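Side-chain contacts in beta-catenin homolog sys-1 (PDB 3C2G), which serves as a transcription coregulator of the Wnt asymmetry pathway, binding the TCF factor pop-1 directly and activating or repressing target genes: residues 96-99 and 100-103; 145-148 and 149-153; 279-283 and 284-288; 392-395 and 396-400; 455-458 and 459-462. One frame throughout, in Å; residues are numbered along the deposited sequence.

Interaction 1: residues 96-99 and 100-103; sequences PYIH and QVVQ
I98 and V101 cross at an angle at the start of helix 98-103, a short helix of the armadillo domain, with CD1 of I98 4.1 Å from CG2 of V101. I98 is partly exposed and rests on L156 and V151. The packed side belongs to the buried Q100, V101 and V102: V101 lies on L85 and T89 of helix 71-90, and V102 on L156 and F160 of helix 154-164. Beneath the side chains V102 N donates to I98 O over 3.1 Å with an N-H...O angle of 165°. Q100 N bonds to Y97 O at 2.9 Å, and the extended Q100 chain runs beside Y97 towards helix 47-62, where NE2 donates to Q52 OE1 and P48 O.

The solvent side is that of Q103, and H99, which also packs on L156, lies between it and the packed part. A chi1 of 55° puts the imidazole between the backbone N and the carbonyl carbon of H99, with CG of Q100 over one ring face. Q103 runs alongside, its amide plane 87° from the ring, and approaches the edge of the imidazole rather than a face. There NE2 of Q103 stops 4.0 Å from ND1 of H99.

Interaction 2: residues 145-148 and 149-153; sequences NCII and MGVKN
V151 N points almost straight at I147 O, 3.0 Å away with an angle of 176° at the hydrogen, and so closes helix 134-150 although the chain at V151 is no longer helical. One residue earlier the backbone is less regular: G150 N makes weak bonds to both C146 O and I147 O. Just before it, M149 N donates to N145 O at 2.9 Å.

I147 and V151 run side by side, and CG2 of I147 meets CG1 of V151 at 3.9 Å; the branch of I147 that does the touching is the one anti to its backbone N. I147 also reaches T89 of helix 71-90. On another side of the helix, N145 crosses M149, a selenomethionine in this crystal, and OD1 of N145 comes 3.6 Å from CG of M149. The M149 chain is folded at chi2 and chi3. Beyond the turn, N153 caps helix 154-164 through OD1 to L156 N, and V151 O accepts a bond from R157 NE.

In chemical terms, the directional grip of this helix end comes from main-chain bonds, while its side-chain pairs contribute essentially van der Waals contact.

Interaction 3: residues 279-283 and 284-288; sequences GFVRS and DGVGA
F280 lays its ring flat against G285, and this contact shows how a helix end can be sealed by an aromatic side chain. CA of G285 stands over one ring face, 3.6 Å from the centroid and 19° off the ring normal, a CH-pi contact displaced somewhat towards the CZ side, where CZ of F280 is 3.4 Å from that CA. The ring gets there because CG is anti to the backbone N of F280 (chi1 -180°), which sends it forward along the chain.

The backbone fold beneath is a Schellman motif. G285 N donates to F280 O at 2.9 Å and D284 N to V281 O at 3.2 Å, with D284 as the C-prime residue at positive phi. F280 and G285 are thus joined twice, by the main-chain bond and by ring against CA. Beside them V281 and V286 lie alongside each other, pointing the same way, and their CG2 methyls are 4.0 Å apart. With OG beside its own backbone N (chi1 -41°), the hydroxyl of S283 reaches back to the helix, donating to G279 O over 2.6 Å.

The turn joins helix 274-282 to helix 285-292 in an all-helical surrounding. Helix 298-311 receives F280 on L307 and V311, and V286 on L308 and V311, while helix 224-239 meets F280 at N229 and S283 at I225 and I226.

Interaction 4: residues 392-395 and 396-400; sequences NRVC and EIICN
R393 O receives I397 N at 2.8 Å, the shortest sound polar bond between 392-395 and 396-400 and one of a run of i to i+4 bonds inside helix 388-409, a long helix of the armadillo domain. The same carbonyl oxygen is covered by I397, whose CG1 comes to 3.1 Å. Next along the run, I398 N meets V394 O at 3.0 Å and nearly straight, 175° at the hydrogen.

One turn of side chains carries charge. R393 bends at chi2 (58°), which turns its guanidinium towards E396, three residues on. NH1 of R393 and OE1 of E396 form a salt bridge at 3.3 Å, weak as a hydrogen bond, with the guanidinium and carboxylate planes 57° apart. The arginine has other partners: NH2 has a salt bridge to E340, and the group makes a cation-pi contact with Y343, both in helix 339-352. N392, four residues before E396, crosses the carboxylate with its amide plane turned steeply against it, ND2 3.3 Å from OE2, while its OD1 accepts from G456 N. The glutamate is therefore bordered by an amide and a cation, which would tend to favour its ionised form.

Further along, N400 bonds through ND2 to T346 and packs on an aromatic side chain of the bound peptide, so this helix reaches the partner site. V394 and I398 lie side by side, CG1 of V394 3.9 Å from CD1 of I398.

Interaction 5: residues 455-458 and 459-462; sequences PGLL and ELRS
R461 spreads its guanidinium beneath L457, whose CD2 methyl stands 3.8 Å above the plane and over its centre. The rest of the leucine crosses the same group, CG of L457 lying 3.7 Å from NE of R461. An arginine chain extended from CG to NE, starting beside its own backbone N (chi1 -65°), carries the flat group back past the residue one turn earlier. The cation has further partners: it makes a cation-pi contact with W504, while NE and NH2 donate to the carbonyl oxygens of C446 and C449. These two bonds and the leucine on one face hold the buried group in place.

The backbone here belongs to the first part of helix 457-472. G456 O takes L460 N at 3.1 Å and, weakly, E459 N. A water finishes the turn, donating to P455 O at 3.0 Å and accepting from E459 N at 2.9 Å. Apolar packing between L457 and L460 is looser, with CD1 of L457 4.4 Å from CD2 of L460; L460 packs on C395, I398 and C399 of helix 388-409.

E459 leaves on another side and finds its partner beyond this turn, where OE2 pairs with a basic side chain of the bound peptide. A helix with leucines and a buried arginine on its packed sides and E459 at the bound peptide is consistent with the ligand-binding groove of an armadillo domain.

How the interactions relate
The five contacts follow one another along the chain and fall into two touching pairs with a single one between. Interactions 1 and 2 have centres about 11 Å apart and pack directly, CG1 of I98 against CG1 of V151 at 3.9 Å. Interactions 4 and 5 are about 9 Å apart between centres and interlock, SG of C395 lying 3.5 Å from C of G456. Interaction 3 stands apart, its centre about 34 Å from that of interaction 2 and 27 Å from that of interaction 4. The bound peptide reaches N400 of interaction 4 and E459 of interaction 5, placing that pair at the ligand groove; the centres of interactions 1 and 5 lie about 49 Å apart.

Interaction 1: residues 96-99 and 100-103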
loop_
_atom_site.group_PDB
_atom_site.type_symbol
_atom_site.label_atom_id
_atom_site.label_comp_id
_atom_site.label_asym_id
_atom_site.label_seq_id
_atom_site.Cartn_x
_atom_site.Cartn_y
_atom_site.Cartn_z
ATOM N N PRO A 96 -34.922 6.868 -5.416
ATOM C CA PRO A 96 -35.287 7.345 -4.069
ATOM C C PRO A 96 -35.944 6.268 -3.193
ATOM O O PRO A 96 -36.148 6.495 -1.994
ATOM C CB PRO A 96 -36.303 8.471 -4.339
ATOM C CG PRO A 96 -36.272 8.727 -5.803
ATOM C CD PRO A 96 -35.787 7.468 -6.449
ATOM N N TYR A 97 -36.266 5.117 -3.788
ATOM C CA TYR A 97 -36.954 4.039 -3.075
ATOM C C TYR A 97 -36.051 2.820 -2.832
ATOM O O TYR A 97 -36.510 1.768 -2.376
ATOM C CB TYR A 97 -38.237 3.650 -3.823
ATOM C CG TYR A 97 -39.065 4.856 -4.226
ATOM C CD1 TYR A 97 -39.868 5.511 -3.295
ATOM C CD2 TYR A 97 -39.023 5.351 -5.525
ATOM C CE1 TYR A 97 -40.614 6.629 -3.647
ATOM C CE2 TYR A 97 -39.763 6.469 -5.893
ATOM C CZ TYR A 97 -40.557 7.104 -4.948
ATOM O OH TYR A 97 -41.304 8.209 -5.300
ATOM N N ILE A 98 -34.761 2.997 -3.104
ATOM C CA ILE A 98 -33.782 1.910 -3.070
ATOM C C ILE A 98 -33.594 1.272 -1.696
ATOM O O ILE A 98 -33.208 0.102 -1.602
ATOM C CB ILE A 98 -32.425 2.345 -3.705
ATOM C CG1 ILE A 98 -31.585 1.123 -4.109
ATOM C CG2 ILE A 98 -31.665 3.339 -2.819
ATOM C CD1 ILE A 98 -31.964 0.539 -5.460
ATOM N N HIS A 99 -33.900 2.017 -0.637
ATOM C CA HIS A 99 -33.862 1.460 0.718
ATOM C C HIS A 99 -34.852 0.313 0.904
ATOM O O HIS A 99 -34.628 -0.578 1.732
ATOM C CB HIS A 99 -34.065 2.542 1.787
ATOM C CG HIS A 99 -35.308 3.347 1.603
ATOM N ND1 HIS A 99 -36.423 3.185 2.398
ATOM C CD2 HIS A 99 -35.621 4.311 0.705
ATOM C CE1 HIS A 99 -37.370 4.013 1.996
ATOM N NE2 HIS A 99 -36.909 4.705 0.968
ATOM N N GLN A 100 -35.930 0.319 0.122
ATOM C CA GLN A 100 -36.904 -0.779 0.152
ATOM C C GLN A 100 -36.301 -2.044 -0.431
ATOM O O GLN A 100 -36.536 -3.143 0.095
ATOM C CB GLN A 100 -38.201 -0.413 -0.576
ATOM C CG GLN A 100 -39.039 0.660 0.124
ATOM C CD GLN A 100 -40.313 1.002 -0.621
ATOM O OE1 GLN A 100 -40.579 2.166 -0.912
ATOM N NE2 GLN A 100 -41.110 -0.013 -0.935
ATOM N N VAL A 101 -35.523 -1.888 -1.507
ATOM C CA VAL A 101 -34.732 -2.992 -2.062
ATOM C C VAL A 101 -33.789 -3.575 -1.001
ATOM O O VAL A 101 -33.793 -4.780 -0.756
ATOM C CB VAL A 101 -33.938 -2.569 -3.325
ATOM C CG1 VAL A 101 -33.074 -3.716 -3.844
ATOM C CG2 VAL A 101 -34.890 -2.109 -4.421
ATOM N N VAL A 102 -33.017 -2.710 -0.350
ATOM C CA VAL A 102 -32.087 -3.130 0.698
ATOM C C VAL A 102 -32.809 -3.829 1.853
ATOM O O VAL A 102 -32.313 -4.836 2.375
ATOM C CB VAL A 102 -31.258 -1.932 1.234
ATOM C CG1 VAL A 102 -30.336 -2.355 2.392
ATOM C CG2 VAL A 102 -30.451 -1.286 0.107
ATOM N N GLN A 103 -33.979 -3.306 2.239
ATOM C CA GLN A 103 -34.738 -3.862 3.367
ATOM C C GLN A 103 -35.214 -5.287 3.120
ATOM O O GLN A 103 -35.433 -6.029 4.074
ATOM C CB GLN A 103 -35.927 -2.972 3.744
ATOM C CG GLN A 103 -35.552 -1.698 4.513
ATOM C CD GLN A 103 -36.695 -0.675 4.582
ATOM O OE1 GLN A 103 -37.757 -0.863 3.977
ATOM N NE2 GLN A 103 -36.470 0.418 5.313
#

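Interaction 2: residues 145-148 and 149-153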
loop_
_atom_site.group_PDB
_atom_site.type_symbol
_atom_site.label_atom_id
_atom_site.label_comp_id
_atom_site.label_asym_id
_atom_site.label_seq_id
_atom_site.Cartn_x
_atom_site.Cartn_y
_atom_site.Cartn_z
ATOM N N ASN A 145 -23.747 -6.196 -7.913
ATOM C CA ASN A 145 -22.908 -5.171 -8.501
ATOM C C ASN A 145 -23.596 -3.817 -8.551
ATOM O O ASN A 145 -23.003 -2.825 -8.178
ATOM C CB ASN A 145 -22.419 -5.580 -9.894
ATOM C CG ASN A 145 -21.418 -4.592 -10.469
ATOM O OD1 ASN A 145 -20.307 -4.448 -9.961
ATOM N ND2 ASN A 145 -21.817 -3.891 -11.521
ATOM N N CYS A 146 -24.849 -3.776 -8.989
ATOM C CA CYS A 146 -25.588 -2.514 -9.071
ATOM C C CYS A 146 -25.834 -1.839 -7.729
ATOM O O CYS A 146 -25.693 -0.626 -7.621
ATOM C CB CYS A 146 -26.922 -2.719 -9.757
ATOM S SG CYS A 146 -26.789 -2.822 -11.518
ATOM N N ILE A 147 -26.211 -2.615 -6.714
ATOM C CA ILE A 147 -26.427 -2.048 -5.381
ATOM C C ILE A 147 -25.114 -1.558 -4.766
ATOM O O ILE A 147 -25.059 -0.462 -4.207
ATOM C CB ILE A 147 -27.117 -3.035 -4.416
ATOM C CG1 ILE A 147 -28.488 -3.452 -4.955
ATOM C CG2 ILE A 147 -27.286 -2.408 -3.038
ATOM C CD1 ILE A 147 -29.086 -4.632 -4.220
ATOM N N ILE A 148 -24.060 -2.365 -4.884
ATOM C CA ILE A 148 -22.772 -2.023 -4.288
ATOM C C ILE A 148 -22.115 -0.832 -4.983
ATOM O O ILE A 148 -21.531 0.019 -4.329
ATOM C CB ILE A 148 -21.816 -3.233 -4.214
ATOM C CG1 ILE A 148 -22.353 -4.245 -3.206
ATOM C CG2 ILE A 148 -20.409 -2.785 -3.816
ATOM C CD1 ILE A 148 -21.731 -5.612 -3.302
HETATM N N MSE A 149 -22.227 -0.761 -6.302
HETATM C CA MSE A 149 -21.665 0.369 -7.021
HETATM C C MSE A 149 -22.605 1.561 -6.963
HETATM O O MSE A 149 -22.179 2.697 -7.126
HETATM C CB MSE A 149 -21.350 0.007 -8.477
HETATM C CG MSE A 149 -20.279 -1.090 -8.671
HETATM SE SE MSE A 149 -18.658 -0.940 -7.541
HETATM C CE MSE A 149 -18.057 0.872 -8.037
ATOM N N GLY A 150 -23.880 1.305 -6.697
ATOM C CA GLY A 150 -24.897 2.333 -6.856
ATOM C C GLY A 150 -25.249 3.162 -5.640
ATOM O O GLY A 150 -25.269 4.384 -5.719
ATOM N N VAL A 151 -25.543 2.510 -4.521
ATOM C CA VAL A 151 -26.096 3.231 -3.371
ATOM C C VAL A 151 -25.068 4.164 -2.738
ATOM O O VAL A 151 -23.973 3.747 -2.356
ATOM C CB VAL A 151 -26.771 2.303 -2.311
ATOM C CG1 VAL A 151 -27.837 1.441 -2.954
ATOM C CG2 VAL A 151 -25.758 1.427 -1.605
ATOM N N LYS A 152 -25.441 5.435 -2.654
ATOM C CA LYS A 152 -24.562 6.477 -2.148
ATOM C C LYS A 152 -24.685 6.695 -0.643
ATOM O O LYS A 152 -23.677 6.899 0.034
ATOM C CB LYS A 152 -24.796 7.785 -2.903
ATOM C CG LYS A 152 -23.832 8.005 -4.072
ATOM C CD LYS A 152 -23.430 9.480 -4.174
ATOM C CE LYS A 152 -22.628 9.925 -2.939
ATOM N NZ LYS A 152 -22.625 11.403 -2.759
ATOM N N ASN A 153 -25.909 6.647 -0.123
ATOM C CA ASN A 153 -26.141 6.819 1.310
ATOM C C ASN A 153 -25.351 5.813 2.154
ATOM O O ASN A 153 -25.497 4.599 1.990
ATOM C CB ASN A 153 -27.638 6.755 1.624
ATOM C CG ASN A 153 -27.942 6.988 3.096
ATOM O OD1 ASN A 153 -27.697 6.126 3.940
ATOM N ND2 ASN A 153 -28.496 8.150 3.405
#

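Interaction 3: residues 279-283 and 284-288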
loop_
_atom_site.group_PDB
_atom_site.type_symbol
_atom_site.label_atom_id
_atom_site.label_comp_id
_atom_site.label_asym_id
_atom_site.label_seq_id
_atom_site.Cartn_x
_atom_site.Cartn_y
_atom_site.Cartn_z
ATOM N N GLY A 279 1.801 -14.860 7.707
ATOM C CA GLY A 279 1.075 -16.051 7.242
ATOM C C GLY A 279 1.184 -16.234 5.737
ATOM O O GLY A 279 1.392 -17.337 5.242
ATOM N N PHE A 280 1.059 -15.130 5.015
ATOM C CA PHE A 280 1.136 -15.116 3.570
ATOM C C PHE A 280 2.538 -15.531 3.095
ATOM O O PHE A 280 2.698 -16.350 2.166
ATOM C CB PHE A 280 0.761 -13.710 3.084
ATOM C CG PHE A 280 0.792 -13.543 1.592
ATOM C CD1 PHE A 280 -0.131 -14.197 0.784
ATOM C CD2 PHE A 280 1.735 -12.710 0.997
ATOM C CE1 PHE A 280 -0.108 -14.031 -0.593
ATOM C CE2 PHE A 280 1.764 -12.531 -0.384
ATOM C CZ PHE A 280 0.840 -13.195 -1.179
ATOM N N VAL A 281 3.557 -14.996 3.755
ATOM C CA VAL A 281 4.920 -15.341 3.406
ATOM C C VAL A 281 5.251 -16.800 3.722
ATOM O O VAL A 281 5.948 -17.438 2.953
ATOM C CB VAL A 281 5.926 -14.373 4.036
ATOM C CG1 VAL A 281 7.379 -14.830 3.775
ATOM C CG2 VAL A 281 5.685 -12.945 3.508
ATOM N N ARG A 282 4.739 -17.344 4.820
ATOM C CA ARG A 282 4.960 -18.762 5.130
ATOM C C ARG A 282 4.197 -19.688 4.172
ATOM O O ARG A 282 4.526 -20.864 4.037
ATOM C CB ARG A 282 4.629 -19.080 6.608
ATOM C CG ARG A 282 5.369 -18.185 7.651
ATOM C CD ARG A 282 5.125 -18.532 9.148
ATOM N NE ARG A 282 3.735 -18.872 9.492
ATOM C CZ ARG A 282 2.830 -18.046 10.036
ATOM N NH1 ARG A 282 3.118 -16.775 10.316
ATOM N NH2 ARG A 282 1.609 -18.501 10.306
ATOM N N SER A 283 3.182 -19.166 3.492
ATOM C CA SER A 283 2.432 -19.959 2.509
ATOM C C SER A 283 2.980 -19.760 1.090
ATOM O O SER A 283 2.342 -20.136 0.114
ATOM C CB SER A 283 0.960 -19.595 2.559
ATOM O OG SER A 283 0.542 -19.437 3.908
ATOM N N ASP A 284 4.162 -19.150 0.996
ATOM C CA ASP A 284 4.895 -18.978 -0.263
ATOM C C ASP A 284 4.311 -17.896 -1.171
ATOM O O ASP A 284 4.481 -17.915 -2.393
ATOM C CB ASP A 284 5.085 -20.319 -0.978
ATOM C CG ASP A 284 6.241 -21.117 -0.393
ATOM O OD1 ASP A 284 7.116 -20.498 0.255
ATOM O OD2 ASP A 284 6.276 -22.355 -0.568
ATOM N N GLY A 285 3.654 -16.935 -0.536
ATOM C CA GLY A 285 3.032 -15.846 -1.246
ATOM C C GLY A 285 3.987 -15.062 -2.122
ATOM O O GLY A 285 3.656 -14.726 -3.261
ATOM N N VAL A 286 5.175 -14.790 -1.593
ATOM C CA VAL A 286 6.151 -13.946 -2.281
ATOM C C VAL A 286 6.662 -14.645 -3.535
ATOM O O VAL A 286 6.769 -14.024 -4.608
ATOM C CB VAL A 286 7.298 -13.505 -1.329
ATOM C CG1 VAL A 286 8.495 -12.968 -2.105
ATOM C CG2 VAL A 286 6.790 -12.454 -0.342
ATOM N N GLY A 287 6.951 -15.935 -3.412
ATOM C CA GLY A 287 7.264 -16.756 -4.576
ATOM C C GLY A 287 6.133 -16.761 -5.602
ATOM O O GLY A 287 6.377 -16.700 -6.806
ATOM N N ALA A 288 4.897 -16.839 -5.123
ATOM C CA ALA A 288 3.728 -16.838 -5.993
ATOM C C ALA A 288 3.621 -15.528 -6.784
ATOM O O ALA A 288 3.488 -15.538 -8.003
ATOM C CB ALA A 288 2.475 -17.088 -5.184
#

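Interaction 4: residues 392-395 and 396-400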
loop_
_atom_site.group_PDB
_atom_site.type_symbol
_atom_site.label_atom_id
_atom_site.label_comp_id
_atom_site.label_asym_id
_atom_site.label_seq_id
_atom_site.Cartn_x
_atom_site.Cartn_y
_atom_site.Cartn_z
ATOM N N ASN A 392 6.790 13.903 -6.164
ATOM C CA ASN A 392 6.770 13.149 -4.922
ATOM C C ASN A 392 7.200 11.681 -5.109
ATOM O O ASN A 392 7.826 11.099 -4.229
ATOM C CB ASN A 392 5.421 13.249 -4.212
ATOM C CG ASN A 392 5.510 12.863 -2.738
ATOM O OD1 ASN A 392 6.079 13.589 -1.924
ATOM N ND2 ASN A 392 4.958 11.713 -2.397
ATOM N N ARG A 393 6.886 11.102 -6.264
ATOM C CA ARG A 393 7.235 9.709 -6.538
ATOM C C ARG A 393 8.755 9.520 -6.654
ATOM O O ARG A 393 9.327 8.616 -6.039
ATOM C CB ARG A 393 6.521 9.192 -7.798
ATOM C CG ARG A 393 6.011 7.759 -7.692
ATOM C CD ARG A 393 5.040 7.663 -6.511
ATOM N NE ARG A 393 4.297 6.400 -6.414
ATOM C CZ ARG A 393 3.493 6.087 -5.396
ATOM N NH1 ARG A 393 3.321 6.929 -4.377
ATOM N NH2 ARG A 393 2.866 4.920 -5.389
ATOM N N VAL A 394 9.387 10.379 -7.446
ATOM C CA VAL A 394 10.823 10.347 -7.650
ATOM C C VAL A 394 11.513 10.505 -6.297
ATOM O O VAL A 394 12.521 9.866 -6.009
ATOM C CB VAL A 394 11.258 11.466 -8.616
ATOM C CG1 VAL A 394 12.786 11.591 -8.664
ATOM C CG2 VAL A 394 10.699 11.202 -10.009
ATOM N N CYS A 395 10.918 11.344 -5.470
ATOM C CA CYS A 395 11.419 11.665 -4.173
ATOM C C CYS A 395 11.391 10.436 -3.258
ATOM O O CYS A 395 12.388 10.117 -2.622
ATOM C CB CYS A 395 10.569 12.802 -3.620
ATOM S SG CYS A 395 11.039 13.409 -2.029
ATOM N N GLU A 396 10.258 9.748 -3.215
ATOM C CA GLU A 396 10.116 8.483 -2.499
ATOM C C GLU A 396 10.991 7.361 -3.084
ATOM O O GLU A 396 11.445 6.473 -2.359
ATOM C CB GLU A 396 8.645 8.063 -2.501
ATOM C CG GLU A 396 7.721 8.905 -1.588
ATOM C CD GLU A 396 6.235 8.736 -1.920
ATOM O OE1 GLU A 396 5.895 8.546 -3.112
ATOM O OE2 GLU A 396 5.401 8.812 -0.991
ATOM N N ILE A 397 11.227 7.396 -4.390
ATOM C CA ILE A 397 12.103 6.416 -5.034
ATOM C C ILE A 397 13.571 6.554 -4.579
ATOM O O ILE A 397 14.189 5.578 -4.138
ATOM C CB ILE A 397 11.993 6.465 -6.579
ATOM C CG1 ILE A 397 10.620 5.930 -7.020
ATOM C CG2 ILE A 397 13.123 5.658 -7.216
ATOM C CD1 ILE A 397 10.353 6.005 -8.496
ATOM N N ILE A 398 14.115 7.765 -4.686
ATOM C CA ILE A 398 15.474 8.040 -4.238
ATOM C C ILE A 398 15.598 7.720 -2.755
ATOM O O ILE A 398 16.597 7.159 -2.308
ATOM C CB ILE A 398 15.865 9.502 -4.494
ATOM C CG1 ILE A 398 15.844 9.786 -5.994
ATOM C CG2 ILE A 398 17.265 9.806 -3.918
ATOM C CD1 ILE A 398 15.864 11.266 -6.310
ATOM N N CYS A 399 14.560 8.061 -2.002
ATOM C CA CYS A 399 14.545 7.775 -0.585
ATOM C C CYS A 399 14.628 6.274 -0.305
ATOM O O CYS A 399 15.381 5.860 0.570
ATOM C CB CYS A 399 13.323 8.381 0.066
ATOM S SG CYS A 399 13.451 8.342 1.849
ATOM N N ASN A 400 13.868 5.468 -1.056
ATOM C CA ASN A 400 13.979 4.011 -0.985
ATOM C C ASN A 400 15.381 3.500 -1.287
ATOM O O ASN A 400 15.874 2.611 -0.600
ATOM C CB ASN A 400 13.025 3.336 -1.977
ATOM C CG ASN A 400 11.563 3.456 -1.578
ATOM O OD1 ASN A 400 11.231 3.640 -0.408
ATOM N ND2 ASN A 400 10.685 3.324 -2.558
#

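Interaction 5: residues 455-458 and 459-462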
loop_
_atom_site.group_PDB
_atom_site.type_symbol
_atom_site.label_atom_id
_atom_site.label_comp_id
_atom_site.label_asym_id
_atom_site.label_seq_id
_atom_site.Cartn_x
_atom_site.Cartn_y
_atom_site.Cartn_z
ATOM N N PRO A 455 5.535 16.354 -0.042
ATOM C CA PRO A 455 5.396 15.635 1.244
ATOM C C PRO A 455 6.580 14.721 1.633
ATOM O O PRO A 455 6.903 14.602 2.813
ATOM C CB PRO A 455 4.096 14.821 1.086
ATOM C CG PRO A 455 3.549 15.129 -0.278
ATOM C CD PRO A 455 4.382 16.166 -0.946
ATOM N N GLY A 456 7.230 14.105 0.652
ATOM C CA GLY A 456 8.343 13.206 0.936
ATOM C C GLY A 456 9.694 13.859 1.207
ATOM O O GLY A 456 10.603 13.209 1.729
ATOM N N LEU A 457 9.820 15.142 0.867
ATOM C CA LEU A 457 11.094 15.859 0.930
ATOM C C LEU A 457 11.818 15.794 2.284
ATOM O O LEU A 457 13.042 15.610 2.335
ATOM C CB LEU A 457 10.905 17.312 0.491
ATOM C CG LEU A 457 12.143 18.108 0.086
ATOM C CD1 LEU A 457 12.958 17.398 -0.990
ATOM C CD2 LEU A 457 11.723 19.489 -0.395
ATOM N N LEU A 458 11.067 15.934 3.370
ATOM C CA LEU A 458 11.654 15.931 4.701
ATOM C C LEU A 458 12.380 14.623 5.009
ATOM O O LEU A 458 13.507 14.631 5.512
ATOM C CB LEU A 458 10.582 16.201 5.755
ATOM C CG LEU A 458 10.992 16.112 7.227
ATOM C CD1 LEU A 458 12.171 17.071 7.555
ATOM C CD2 LEU A 458 9.797 16.376 8.131
ATOM N N GLU A 459 11.721 13.513 4.695
ATOM C CA GLU A 459 12.233 12.191 4.985
ATOM C C GLU A 459 13.394 11.878 4.055
ATOM O O GLU A 459 14.322 11.172 4.446
ATOM C CB GLU A 459 11.122 11.148 4.841
ATOM C CG GLU A 459 11.496 9.749 5.352
ATOM C CD GLU A 459 10.354 8.738 5.296
ATOM O OE1 GLU A 459 9.171 9.128 5.458
ATOM O OE2 GLU A 459 10.658 7.535 5.104
ATOM N N LEU A 460 13.340 12.411 2.835
ATOM C CA LEU A 460 14.434 12.283 1.889
ATOM C C LEU A 460 15.715 12.978 2.378
ATOM O O LEU A 460 16.796 12.418 2.286
ATOM C CB LEU A 460 14.045 12.834 0.516
ATOM C CG LEU A 460 15.178 12.833 -0.527
ATOM C CD1 LEU A 460 15.711 11.420 -0.804
ATOM C CD2 LEU A 460 14.753 13.489 -1.817
ATOM N N ARG A 461 15.586 14.199 2.879
ATOM C CA ARG A 461 16.744 14.987 3.305
ATOM C C ARG A 461 17.355 14.401 4.563
ATOM O O ARG A 461 18.559 14.410 4.740
ATOM C CB ARG A 461 16.359 16.456 3.504
ATOM C CG ARG A 461 15.947 17.105 2.204
ATOM C CD ARG A 461 15.561 18.559 2.318
ATOM N NE ARG A 461 15.623 19.128 0.976
ATOM C CZ ARG A 461 15.272 20.364 0.644
ATOM N NH1 ARG A 461 14.797 21.205 1.558
ATOM N NH2 ARG A 461 15.394 20.751 -0.619
ATOM N N SER A 462 16.515 13.860 5.424
ATOM C CA SER A 462 17.001 13.189 6.602
ATOM C C SER A 462 17.805 11.943 6.214
ATOM O O SER A 462 18.867 11.688 6.785
ATOM C CB SER A 462 15.823 12.818 7.494
ATOM O OG SER A 462 16.271 12.287 8.718
HETATM O O HOH W 1 8.814 13.492 4.773
#